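Long-range contacts in GCN5-related N-acetyltransferase (PDB 4MY0), which probably transfers an acetyl group from acetyl-coenzyme A to an amine, consistent with an aminoglycoside N-acetyltransferase of the GNAT superfamily: residues 7-12 / 55-60; 16-21 / 39-44; 22-27 / 89-94. One frame throughout, in Å; residues are numbered along the deposited sequence.

All three contacts lie in the N-terminal GNAT domain, on the same side of the chain's centre. Interaction 1 joins strands 8-12 and 53-58; interaction 2 pairs helices 18-26 and 34-49, which fill the connection between those strands, so it is nested within interaction 1. Interaction 3 carries helix 18-26 on to the end of strand 78-90, where a coenzyme A derivative (AC8) is bound; along the chain it crosses the other two, its segments alternating with theirs. Centres of interactions 1 and 2 are about 17 Å apart, and interaction 3 is about 14 Å from either. The contacts touch one another: Gln17 meets Val57, Tyr94 meets Leu8, and Trp40 meets Leu22.

Interaction 1 (7-12 / 55-60); sequences DLRLVD and GVVSGD
Arg9 leaves strand 8-12 with CG set between its own N and carbonyl carbon (chi1 61°), then runs extended to NE, and this course lays the chain alongside Val57, both side chains pointing the same way. Val57 (chi1 -62°) likewise has CG2 between its N and carbonyl carbon, which puts that methyl against the arginine: CG2 lies 3.8 Å from Arg9 CG and also sits over one face of the guanidinium, displaced toward its rim. The same methyl reaches Val11 CG1 at 3.9 Å, while Val57 CG1 meets Val11 CG2, the two valines crossing at about a right angle. On the other face, Leu8 CD2 touches Val56 CG1 at 3.9 Å and lies equally near Ser58 CB.

Between the two faces runs an antiparallel ladder, the β1-β2 pairing of the GNAT fold, in which the two helices of the connection lead from one strand to the other. Arg9 and Val57 form a hydrogen-bonded pair, with Arg9 N to Val57 O at 2.9 Å and Val57 N to Arg9 O at 2.8 Å. Val11 and Gly55 make the next such pair, Val11 N to Gly55 O at 2.7 Å and Gly55 N back to Val11 O, although here each donor stands some 30° off the carbonyl plane. The ladder weakens at Asp7, whose N makes a weak bond to Ser58 OG at 3.4 Å, while Gly59 N gives another weak one to Asp7 O; the stronger partner of the Ser58 hydroxyl is Asp6. Helix 99-113 covers the Leu8 and Val56 face through Val99, with Leu102 and Leu103 also against Val56, and the glycine-rich cofactor loop begins close by: the side chain of Leu8 is about 6 Å from that of Arg97.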
loop_
_atom_site.group_PDB
_atom_site.type_symbol
_atom_site.label_atom_id
_atom_site.label_comp_id
_atom_site.label_asym_id
_atom_site.label_seq_id
_atom_site.Cartn_x
_atom_site.Cartn_y
_atom_site.Cartn_z
ATOM N N ASP C 7 -17.946 -22.181 -39.690
ATOM C CA ASP C 7 -17.432 -23.413 -40.289
ATOM C C ASP C 7 -16.087 -23.663 -39.630
ATOM O O ASP C 7 -15.032 -23.363 -40.195
ATOM C CB ASP C 7 -17.291 -23.261 -41.806
ATOM C CG ASP C 7 -16.632 -24.468 -42.460
ATOM O OD1 ASP C 7 -16.698 -25.577 -41.878
ATOM O OD2 ASP C 7 -16.048 -24.296 -43.556
ATOM N N LEU C 8 -16.131 -24.188 -38.412
ATOM C CA LEU C 8 -14.946 -24.244 -37.571
ATOM C C LEU C 8 -14.059 -25.421 -37.932
ATOM O O LEU C 8 -14.521 -26.554 -38.017
ATOM C CB LEU C 8 -15.341 -24.318 -36.093
ATOM C CG LEU C 8 -16.033 -23.081 -35.529
ATOM C CD1 LEU C 8 -16.967 -23.476 -34.401
ATOM C CD2 LEU C 8 -14.986 -22.066 -35.058
ATOM N N ARG C 9 -12.779 -25.151 -38.154
ATOM C CA ARG C 9 -11.845 -26.234 -38.405
ATOM C C ARG C 9 -10.421 -25.912 -37.978
ATOM O O ARG C 9 -9.982 -24.746 -37.958
ATOM C CB ARG C 9 -11.886 -26.675 -39.869
ATOM C CG ARG C 9 -11.504 -25.583 -40.811
ATOM C CD ARG C 9 -11.901 -25.875 -42.254
ATOM N NE ARG C 9 -11.609 -24.690 -43.055
ATOM C CZ ARG C 9 -10.425 -24.441 -43.607
ATOM N NH1 ARG C 9 -9.429 -25.315 -43.478
ATOM N NH2 ARG C 9 -10.239 -23.325 -44.300
ATOM N N LEU C 10 -9.710 -26.982 -37.643
ATOM C CA LEU C 10 -8.343 -26.904 -37.183
ATOM C C LEU C 10 -7.472 -26.656 -38.400
ATOM O O LEU C 10 -7.723 -27.219 -39.450
ATOM C CB LEU C 10 -7.980 -28.236 -36.546
ATOM C CG LEU C 10 -6.553 -28.356 -36.053
ATOM C CD1 LEU C 10 -6.449 -27.624 -34.739
ATOM C CD2 LEU C 10 -6.153 -29.832 -35.943
ATOM N N VAL C 11 -6.469 -25.792 -38.285
ATOM C CA VAL C 11 -5.546 -25.583 -39.402
ATOM C C VAL C 11 -4.131 -25.447 -38.873
ATOM O O VAL C 11 -3.922 -25.331 -37.655
ATOM C CB VAL C 11 -5.843 -24.282 -40.168
ATOM C CG1 VAL C 11 -7.180 -24.350 -40.881
ATOM C CG2 VAL C 11 -5.771 -23.083 -39.209
ATOM N N ASP C 12 -3.170 -25.465 -39.795
ATOM C CA ASP C 12 -1.805 -25.053 -39.509
ATOM C C ASP C 12 -1.741 -23.561 -39.808
ATOM O O ASP C 12 -2.054 -23.136 -40.922
ATOM C CB ASP C 12 -0.807 -25.800 -40.407
ATOM C CG ASP C 12 -0.546 -27.236 -39.946
ATOM O OD1 ASP C 12 -1.241 -27.720 -39.026
ATOM O OD2 ASP C 12 0.355 -27.890 -40.518
ATOM N N GLY C 55 -4.000 -23.598 -35.268
ATOM C CA GLY C 55 -5.083 -22.658 -35.059
ATOM C C GLY C 55 -6.431 -23.253 -35.399
ATOM O O GLY C 55 -6.516 -24.356 -35.959
ATOM N N VAL C 56 -7.487 -22.529 -35.035
ATOM C CA VAL C 56 -8.828 -22.853 -35.499
ATOM C C VAL C 56 -9.329 -21.685 -36.338
ATOM O O VAL C 56 -9.165 -20.529 -35.929
ATOM C CB VAL C 56 -9.800 -23.089 -34.339
ATOM C CG1 VAL C 56 -11.234 -23.197 -34.874
ATOM C CG2 VAL C 56 -9.417 -24.354 -33.583
ATOM N N VAL C 57 -9.891 -21.960 -37.519
ATOM C CA VAL C 57 -10.555 -20.900 -38.275
ATOM C C VAL C 57 -12.058 -21.135 -38.351
ATOM O O VAL C 57 -12.531 -22.262 -38.156
ATOM C CB VAL C 57 -10.020 -20.727 -39.718
ATOM C CG1 VAL C 57 -8.548 -20.328 -39.715
ATOM C CG2 VAL C 57 -10.276 -21.990 -40.559
ATOM N N SER C 58 -12.791 -20.051 -38.609
ATOM C CA SER C 58 -14.198 -20.098 -38.989
ATOM C C SER C 58 -14.294 -19.392 -40.337
ATOM O O SER C 58 -14.115 -18.168 -40.421
ATOM C CB SER C 58 -15.063 -19.383 -37.948
ATOM O OG SER C 58 -16.444 -19.503 -38.256
ATOM N N GLY C 59 -14.560 -20.153 -41.396
ATOM C CA GLY C 59 -14.414 -19.621 -42.738
ATOM C C GLY C 59 -12.931 -19.388 -42.945
ATOM O O GLY C 59 -12.140 -20.332 -42.841
ATOM N N ASP C 60 -12.544 -18.141 -43.211
ATOM C CA ASP C 60 -11.124 -17.786 -43.254
ATOM C C ASP C 60 -10.710 -16.795 -42.150
ATOM O O ASP C 60 -9.670 -16.143 -42.246
ATOM C CB ASP C 60 -10.712 -17.282 -44.647
ATOM C CG ASP C 60 -11.632 -16.201 -45.175
ATOM O OD1 ASP C 60 -11.488 -15.039 -44.735
ATOM O OD2 ASP C 60 -12.487 -16.511 -46.036
#

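Interaction 2 (16-21 / 39-44); sequences TQLDDV and DWVRDA
Leu18, which has the most surface buried here, drives its forked end from helix 18-26 toward Ala44 on helix 34-49. A chi1 of -71° sends CG toward the other helix, and the extended chi2 (-179°) then sets the two methyls against the alanine: CD1 stops 3.8 Å from Ala44 CB, and CD2 stands 3.9 Å from the same CB. The small alanine thus receives both branches of the leucine. CD1 also comes within 4.4 Å of Val41 CG1, one turn back along helix 34-49, while CD2 leans toward the six-membered ring of Trp40, reaching CZ3 at 4.2 Å.

Trp40 has the second largest share. Its indole is thrown out from the helix with CG anti to the backbone N (chi1 -173°), a course that brings the six-membered ring against Leu18 and Val21. Ala44, four residues on, has its CB above one face of the indole, 3.7 Å from the plane and offset toward the rim, so the tryptophan is backed by its own helix as it reaches across. These helices are the pair that GNAT domains insert between the first two strands, here packed through aliphatic and aromatic groups with no hydrogen bond between the two segments. Val21, one turn after Leu18, completes the patch: its CG1 lies 3.8 Å from Trp40 CH2, and the two side chains cross at about a right angle.

Beneath the patch, Phe53 of strand 53-58 touches Leu18, Val21 and Ala44, bringing both helices down onto the sheet. Trp40 is met further by Leu22 and Arg25 of helix 18-26, and at the polar margin Asp19 forms a salt bridge with Arg37.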
loop_
_atom_site.group_PDB
_atom_site.type_symbol
_atom_site.label_atom_id
_atom_site.label_comp_id
_atom_site.label_asym_id
_atom_site.label_seq_id
_atom_site.Cartn_x
_atom_site.Cartn_y
_atom_site.Cartn_z
ATOM N N THR C 16 1.093 -15.507 -43.082
ATOM C CA THR C 16 0.181 -14.404 -43.381
ATOM C C THR C 16 -0.986 -14.309 -42.386
ATOM O O THR C 16 -1.694 -13.307 -42.355
ATOM C CB THR C 16 -0.382 -14.506 -44.817
ATOM O OG1 THR C 16 -1.117 -15.729 -44.954
ATOM C CG2 THR C 16 0.742 -14.477 -45.845
ATOM N N GLN C 17 -1.194 -15.352 -41.587
ATOM C CA GLN C 17 -2.251 -15.339 -40.575
ATOM C C GLN C 17 -1.764 -14.820 -39.218
ATOM O O GLN C 17 -2.542 -14.772 -38.264
ATOM C CB GLN C 17 -2.846 -16.742 -40.384
ATOM C CG GLN C 17 -3.672 -17.263 -41.573
ATOM C CD GLN C 17 -4.139 -18.699 -41.368
ATOM O OE1 GLN C 17 -3.353 -19.578 -41.001
ATOM N NE2 GLN C 17 -5.423 -18.942 -41.604
ATOM N N LEU C 18 -0.489 -14.447 -39.120
ATOM C CA LEU C 18 0.081 -14.049 -37.834
ATOM C C LEU C 18 -0.546 -12.749 -37.303
ATOM O O LEU C 18 -0.803 -12.619 -36.096
ATOM C CB LEU C 18 1.611 -13.953 -37.910
ATOM C CG LEU C 18 2.337 -15.298 -38.021
ATOM C CD1 LEU C 18 3.849 -15.114 -38.055
ATOM C CD2 LEU C 18 1.924 -16.236 -36.888
ATOM N N ASP C 19 -0.814 -11.804 -38.203
ATOM C CA ASP C 19 -1.502 -10.569 -37.823
ATOM C C ASP C 19 -2.858 -10.881 -37.182
ATOM O O ASP C 19 -3.248 -10.257 -36.186
ATOM C CB ASP C 19 -1.684 -9.660 -39.037
ATOM C CG ASP C 19 -0.379 -9.064 -39.515
ATOM O OD1 ASP C 19 0.484 -8.778 -38.661
ATOM O OD2 ASP C 19 -0.216 -8.880 -40.743
ATOM N N ASP C 20 -3.558 -11.862 -37.744
ATOM C CA ASP C 20 -4.835 -12.309 -37.183
ATOM C C ASP C 20 -4.666 -12.992 -35.821
ATOM O O ASP C 20 -5.466 -12.763 -34.900
ATOM C CB ASP C 20 -5.561 -13.231 -38.165
ATOM C CG ASP C 20 -5.913 -12.528 -39.467
ATOM O OD1 ASP C 20 -6.971 -11.862 -39.508
ATOM O OD2 ASP C 20 -5.129 -12.635 -40.444
ATOM N N VAL C 21 -3.637 -13.827 -35.683
ATOM C CA VAL C 21 -3.366 -14.444 -34.383
ATOM C C VAL C 21 -3.090 -13.353 -33.351
ATOM O O VAL C 21 -3.569 -13.430 -32.220
ATOM C CB VAL C 21 -2.191 -15.426 -34.450
ATOM C CG1 VAL C 21 -1.812 -15.896 -33.044
ATOM C CG2 VAL C 21 -2.552 -16.620 -35.344
ATOM N N ASP C 39 9.512 -8.786 -32.085
ATOM C CA ASP C 39 10.153 -9.982 -31.553
ATOM C C ASP C 39 9.209 -11.185 -31.528
ATOM O O ASP C 39 9.658 -12.333 -31.476
ATOM C CB ASP C 39 10.699 -9.721 -30.143
ATOM C CG ASP C 39 11.970 -8.883 -30.150
ATOM O OD1 ASP C 39 11.871 -7.636 -30.091
ATOM O OD2 ASP C 39 13.070 -9.478 -30.208
ATOM N N TRP C 40 7.904 -10.924 -31.555
ATOM C CA TRP C 40 6.917 -12.000 -31.484
ATOM C C TRP C 40 6.723 -12.631 -32.862
ATOM O O TRP C 40 6.678 -13.856 -32.991
ATOM C CB TRP C 40 5.585 -11.476 -30.930
ATOM C CG TRP C 40 4.552 -12.537 -30.672
ATOM C CD1 TRP C 40 4.242 -13.122 -29.468
ATOM C CD2 TRP C 40 3.664 -13.118 -31.640
ATOM N NE1 TRP C 40 3.216 -14.035 -29.635
ATOM C CE2 TRP C 40 2.853 -14.055 -30.962
ATOM C CE3 TRP C 40 3.475 -12.933 -33.015
ATOM C CZ2 TRP C 40 1.869 -14.803 -31.616
ATOM C CZ3 TRP C 40 2.510 -13.679 -33.663
ATOM C CH2 TRP C 40 1.721 -14.604 -32.968
ATOM N N VAL C 41 6.614 -11.782 -33.883
ATOM C CA VAL C 41 6.487 -12.230 -35.265
ATOM C C VAL C 41 7.681 -13.078 -35.691
ATOM O O VAL C 41 7.513 -14.167 -36.250
ATOM C CB VAL C 41 6.344 -11.041 -36.220
ATOM C CG1 VAL C 41 6.297 -11.520 -37.666
ATOM C CG2 VAL C 41 5.094 -10.256 -35.882
ATOM N N ARG C 42 8.883 -12.577 -35.422
ATOM C CA ARG C 42 10.104 -13.302 -35.755
ATOM C C ARG C 42 10.135 -14.664 -35.061
ATOM O O ARG C 42 10.478 -15.678 -35.672
ATOM C CB ARG C 42 11.337 -12.474 -35.385
ATOM C CG ARG C 42 12.664 -13.156 -35.705
ATOM C CD ARG C 42 13.861 -12.304 -35.287
ATOM N NE ARG C 42 13.953 -12.138 -33.836
ATOM C CZ ARG C 42 13.808 -10.977 -33.201
ATOM N NH1 ARG C 42 13.567 -9.866 -33.889
ATOM N NH2 ARG C 42 13.908 -10.926 -31.878
ATOM N N ASP C 43 9.750 -14.693 -33.789
ATOM C CA ASP C 43 9.668 -15.952 -33.056
ATOM C C ASP C 43 8.577 -16.870 -33.621
ATOM O O ASP C 43 8.761 -18.085 -33.720
ATOM C CB ASP C 43 9.426 -15.701 -31.563
ATOM C CG ASP C 43 10.720 -15.565 -30.773
ATOM O OD1 ASP C 43 11.241 -16.609 -30.311
ATOM O OD2 ASP C 43 11.214 -14.423 -30.617
ATOM N N ALA C 44 7.446 -16.282 -34.002
ATOM C CA ALA C 44 6.302 -17.064 -34.487
ATOM C C ALA C 44 6.617 -17.804 -35.801
ATOM O O ALA C 44 6.177 -18.935 -36.006
ATOM C CB ALA C 44 5.079 -16.162 -34.650
#

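Interaction 3 (22-27 / 89-94); sequences LRVRAR and VVAPEY. With AC8 ([(2R,3R,4R,5R)-5-(6-amino-9H-purin-9-yl)-3,4-bis(phosphonooxy)tetrahydrofuran-2-yl]methyl (3R)-3-hydroxy-2,2-dimethyl-4-oxo-4-({3-oxo-3-[(2-sulfanylethyl)amino]propyl}amino)butyl dihydrogen diphosphate), chain L.
Val24 packs tightly against the end of strand 78-90, and its CG1 does the work. Set anti to the backbone N (chi1 -178°), that methyl reaches 3.4 Å from Ala91 N and 3.7 Å from Val90 C, so it presses on the peptide link itself, and it also meets Val89 CG2 at 3.7 Å. These residues are buried, and the backbones run close: Val24 CA and Ala91 CA are only 5.2 Å apart. Next to it Val89 CG1 lies 4.2 Å from Arg25 CA.

This strand end is part of the coenzyme A site of the GNAT fold, where the splayed fourth strand uses its backbone to pair with the pantetheine arm much as a neighbouring strand would. The bound group, AC8, is a coenzyme A derivative with a phosphate on both ribose hydroxyls. Val90 N gives a hydrogen bond of 3.0 Å to AC8 O9P, a pantetheine carbonyl, with an N-H...O angle of 140°. Val90 CB stands near the same oxygen, its side chain turned from Val24 toward the cofactor; Val88 O, Gly98 and Gly100 add further bonds to the ligand.

Contact is looser at Arg27, on a side covered by the second subunit. There Arg27 CB rests on the ring of Pro92, 3.9 Å from CD, and the extended chain runs to that subunit, where NH2 is hydrogen-bonded to Tyr207 OH. Tyr207 of the second subunit also packs on Pro92 and Glu93, while the carbonyl of Arg27 accepts a bond from Arg95, an acetyl-CoA-binding residue.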
loop_
_atom_site.group_PDB
_atom_site.type_symbol
_atom_site.label_atom_id
_atom_site.label_comp_id
_atom_site.label_asym_id
_atom_site.label_seq_id
_atom_site.Cartn_x
_atom_site.Cartn_y
_atom_site.Cartn_z
ATOM N N LEU C 22 -2.338 -12.325 -33.752
ATOM C CA LEU C 22 -2.067 -11.191 -32.865
ATOM C C LEU C 22 -3.332 -10.472 -32.386
ATOM O O LEU C 22 -3.375 -10.020 -31.238
ATOM C CB LEU C 22 -1.114 -10.189 -33.516
ATOM C CG LEU C 22 0.349 -10.617 -33.491
ATOM C CD1 LEU C 22 1.196 -9.632 -34.269
ATOM C CD2 LEU C 22 0.837 -10.734 -32.059
ATOM N N ARG C 23 -4.345 -10.358 -33.253
ATOM C CA ARG C 23 -5.630 -9.788 -32.833
ATOM C C ARG C 23 -6.250 -10.631 -31.733
ATOM O O ARG C 23 -6.699 -10.103 -30.716
ATOM C CB ARG C 23 -6.625 -9.689 -33.996
ATOM C CG ARG C 23 -7.942 -8.970 -33.601
ATOM C CD ARG C 23 -9.191 -9.548 -34.282
ATOM N NE ARG C 23 -9.013 -9.649 -35.729
ATOM C CZ ARG C 23 -8.915 -10.796 -36.396
ATOM N NH1 ARG C 23 -9.010 -11.954 -35.757
ATOM N NH2 ARG C 23 -8.741 -10.784 -37.711
ATOM N N VAL C 24 -6.286 -11.945 -31.938
ATOM C CA VAL C 24 -6.870 -12.832 -30.942
ATOM C C VAL C 24 -6.060 -12.780 -29.640
ATOM O O VAL C 24 -6.613 -12.810 -28.540
ATOM C CB VAL C 24 -6.953 -14.282 -31.453
ATOM C CG1 VAL C 24 -7.629 -15.179 -30.407
ATOM C CG2 VAL C 24 -7.710 -14.334 -32.758
ATOM N N ARG C 25 -4.746 -12.693 -29.769
ATOM C CA ARG C 25 -3.894 -12.618 -28.596
ATOM C C ARG C 25 -4.145 -11.322 -27.821
ATOM O O ARG C 25 -4.241 -11.348 -26.599
ATOM C CB ARG C 25 -2.415 -12.706 -28.987
ATOM C CG ARG C 25 -1.491 -12.746 -27.784
ATOM C CD ARG C 25 -0.034 -12.401 -28.132
ATOM N NE ARG C 25 0.766 -12.383 -26.911
ATOM C CZ ARG C 25 0.741 -11.385 -26.027
ATOM N NH1 ARG C 25 1.481 -11.460 -24.930
ATOM N NH2 ARG C 25 -0.032 -10.318 -26.233
ATOM N N ALA C 26 -4.234 -10.194 -28.527
ATOM C CA ALA C 26 -4.484 -8.913 -27.861
ATOM C C ALA C 26 -5.769 -8.959 -27.018
ATOM O O ALA C 26 -5.826 -8.391 -25.931
ATOM C CB ALA C 26 -4.544 -7.787 -28.874
ATOM N N ARG C 27 -6.789 -9.656 -27.512
ATOM C CA ARG C 27 -8.071 -9.736 -26.800
ATOM C C ARG C 27 -8.073 -10.867 -25.771
ATOM O O ARG C 27 -9.113 -11.168 -25.177
ATOM C CB ARG C 27 -9.221 -9.937 -27.804
ATOM C CG ARG C 27 -9.170 -8.936 -28.943
ATOM C CD ARG C 27 -10.456 -8.840 -29.754
ATOM N NE ARG C 27 -10.326 -7.720 -30.688
ATOM C CZ ARG C 27 -11.339 -7.033 -31.206
ATOM N NH1 ARG C 27 -11.095 -6.033 -32.038
ATOM N NH2 ARG C 27 -12.593 -7.337 -30.893
ATOM N N VAL C 89 -4.907 -19.226 -27.102
ATOM C CA VAL C 89 -5.851 -18.093 -27.147
ATOM C C VAL C 89 -7.085 -18.398 -27.996
ATOM O O VAL C 89 -6.980 -19.037 -29.036
ATOM C CB VAL C 89 -5.176 -16.793 -27.665
ATOM C CG1 VAL C 89 -4.021 -16.394 -26.736
ATOM C CG2 VAL C 89 -4.654 -16.980 -29.075
ATOM N N VAL C 90 -8.254 -17.957 -27.537
ATOM C CA VAL C 90 -9.495 -18.094 -28.310
ATOM C C VAL C 90 -10.203 -16.732 -28.332
ATOM O O VAL C 90 -10.264 -16.048 -27.292
ATOM C CB VAL C 90 -10.424 -19.155 -27.697
ATOM C CG1 VAL C 90 -11.751 -19.247 -28.486
ATOM C CG2 VAL C 90 -9.716 -20.543 -27.622
ATOM N N ALA C 91 -10.698 -16.305 -29.501
ATOM C CA ALA C 91 -11.381 -14.998 -29.596
ATOM C C ALA C 91 -12.583 -14.960 -28.639
ATOM O O ALA C 91 -13.273 -15.972 -28.485
ATOM C CB ALA C 91 -11.823 -14.716 -31.028
ATOM N N PRO C 92 -12.827 -13.801 -27.984
ATOM C CA PRO C 92 -13.856 -13.739 -26.928
ATOM C C PRO C 92 -15.222 -14.288 -27.329
ATOM O O PRO C 92 -15.823 -15.036 -26.545
ATOM C CB PRO C 92 -13.946 -12.237 -26.610
ATOM C CG PRO C 92 -12.536 -11.738 -26.847
ATOM C CD PRO C 92 -12.068 -12.532 -28.089
ATOM N N GLU C 93 -15.697 -13.959 -28.527
ATOM C CA GLU C 93 -17.038 -14.382 -28.923
ATOM C C GLU C 93 -17.048 -15.845 -29.371
ATOM O O GLU C 93 -18.097 -16.377 -29.762
ATOM C CB GLU C 93 -17.626 -13.442 -29.998
ATOM C CG GLU C 93 -17.188 -13.729 -31.454
ATOM C CD GLU C 93 -15.778 -13.238 -31.779
ATOM O OE1 GLU C 93 -15.468 -13.036 -32.982
ATOM O OE2 GLU C 93 -14.967 -13.074 -30.839
ATOM N N TYR C 94 -15.888 -16.505 -29.287
ATOM C CA TYR C 94 -15.822 -17.930 -29.620
ATOM C C TYR C 94 -15.509 -18.836 -28.426
ATOM O O TYR C 94 -15.427 -20.050 -28.592
ATOM C CB TYR C 94 -14.838 -18.187 -30.772
ATOM C CG TYR C 94 -15.456 -17.897 -32.115
ATOM C CD1 TYR C 94 -16.207 -18.867 -32.775
ATOM C CD2 TYR C 94 -15.333 -16.643 -32.704
ATOM C CE1 TYR C 94 -16.803 -18.602 -33.998
ATOM C CE2 TYR C 94 -15.936 -16.367 -33.929
ATOM C CZ TYR C 94 -16.664 -17.352 -34.565
ATOM O OH TYR C 94 -17.265 -17.084 -35.771
HETATM N N1A AC8 L . -13.199 -20.638 -16.201
HETATM O O1A AC8 L . -13.298 -25.855 -25.153
HETATM P P1A AC8 L . -13.986 -24.826 -24.267
HETATM C C1B AC8 L . -14.139 -24.605 -19.299
HETATM S S1P AC8 L . -3.526 -21.142 -20.731
HETATM C C2A AC8 L . -13.699 -21.849 -15.890
HETATM O O2A AC8 L . -15.253 -24.201 -24.776
HETATM P P2A AC8 L . -12.585 -22.336 -24.627
HETATM C C2B AC8 L . -15.449 -24.829 -20.020
HETATM O O2B AC8 L . -16.546 -24.629 -19.119
HETATM O O2C AC8 L . -18.416 -24.956 -20.759
HETATM C C2P AC8 L . -5.073 -20.398 -21.355
HETATM N N3A AC8 L . -13.885 -22.773 -16.844
HETATM O O3A AC8 L . -12.866 -23.745 -23.901
HETATM C C3B AC8 L . -15.307 -26.289 -20.465
HETATM O O3B AC8 L . -15.571 -27.143 -19.346
HETATM P P3B AC8 L . -16.957 -27.946 -19.079
HETATM O O3C AC8 L . -17.649 -22.648 -20.121
HETATM C C3P AC8 L . -4.581 -19.068 -21.879
HETATM C C4A AC8 L . -13.564 -22.489 -18.135
HETATM O O4A AC8 L . -12.796 -22.493 -26.118
HETATM C C4B AC8 L . -13.823 -26.465 -20.726
HETATM O O4B AC8 L . -13.182 -25.400 -20.015
HETATM O O4C AC8 L . -18.862 -24.064 -18.422
HETATM P P4C AC8 L . -17.973 -24.038 -19.642
HETATM N N4P AC8 L . -5.572 -18.153 -22.438
HETATM C C5A AC8 L . -13.040 -21.250 -18.473
HETATM O O5A AC8 L . -13.309 -21.268 -23.860
HETATM C C5B AC8 L . -13.463 -26.378 -22.205
HETATM O O5B AC8 L . -14.313 -25.410 -22.810
HETATM C C5P AC8 L . -6.508 -17.446 -21.815
HETATM O O5P AC8 L . -6.694 -17.559 -20.608
HETATM C C6A AC8 L . -12.856 -20.309 -17.467
HETATM N N6A AC8 L . -12.353 -19.079 -17.749
HETATM O O6A AC8 L . -11.018 -22.163 -24.329
HETATM C C6P AC8 L . -7.300 -16.496 -22.684
HETATM N N7A AC8 L . -12.824 -21.240 -19.811
HETATM O O7A AC8 L . -18.090 -26.959 -19.225
HETATM C C7P AC8 L . -8.768 -16.287 -22.285
HETATM C C8A AC8 L . -13.198 -22.455 -20.288
HETATM O O8A AC8 L . -16.957 -29.048 -20.121
HETATM N N8P AC8 L . -9.467 -17.556 -22.503
HETATM N N9A AC8 L . -13.659 -23.201 -19.262
HETATM O O9A AC8 L . -16.787 -28.431 -17.655
HETATM C C9P AC8 L . -9.519 -18.285 -23.616
HETATM O O9P AC8 L . -8.956 -17.909 -24.631
HETATM C CAP AC8 L . -10.306 -19.584 -23.618
HETATM O OAP AC8 L . -11.518 -19.421 -22.879
HETATM C CBP AC8 L . -9.551 -20.777 -23.016
HETATM C CCP AC8 L . -10.505 -21.983 -23.005
HETATM C CDP AC8 L . -8.331 -21.115 -23.865
HETATM C CEP AC8 L . -9.110 -20.496 -21.589
#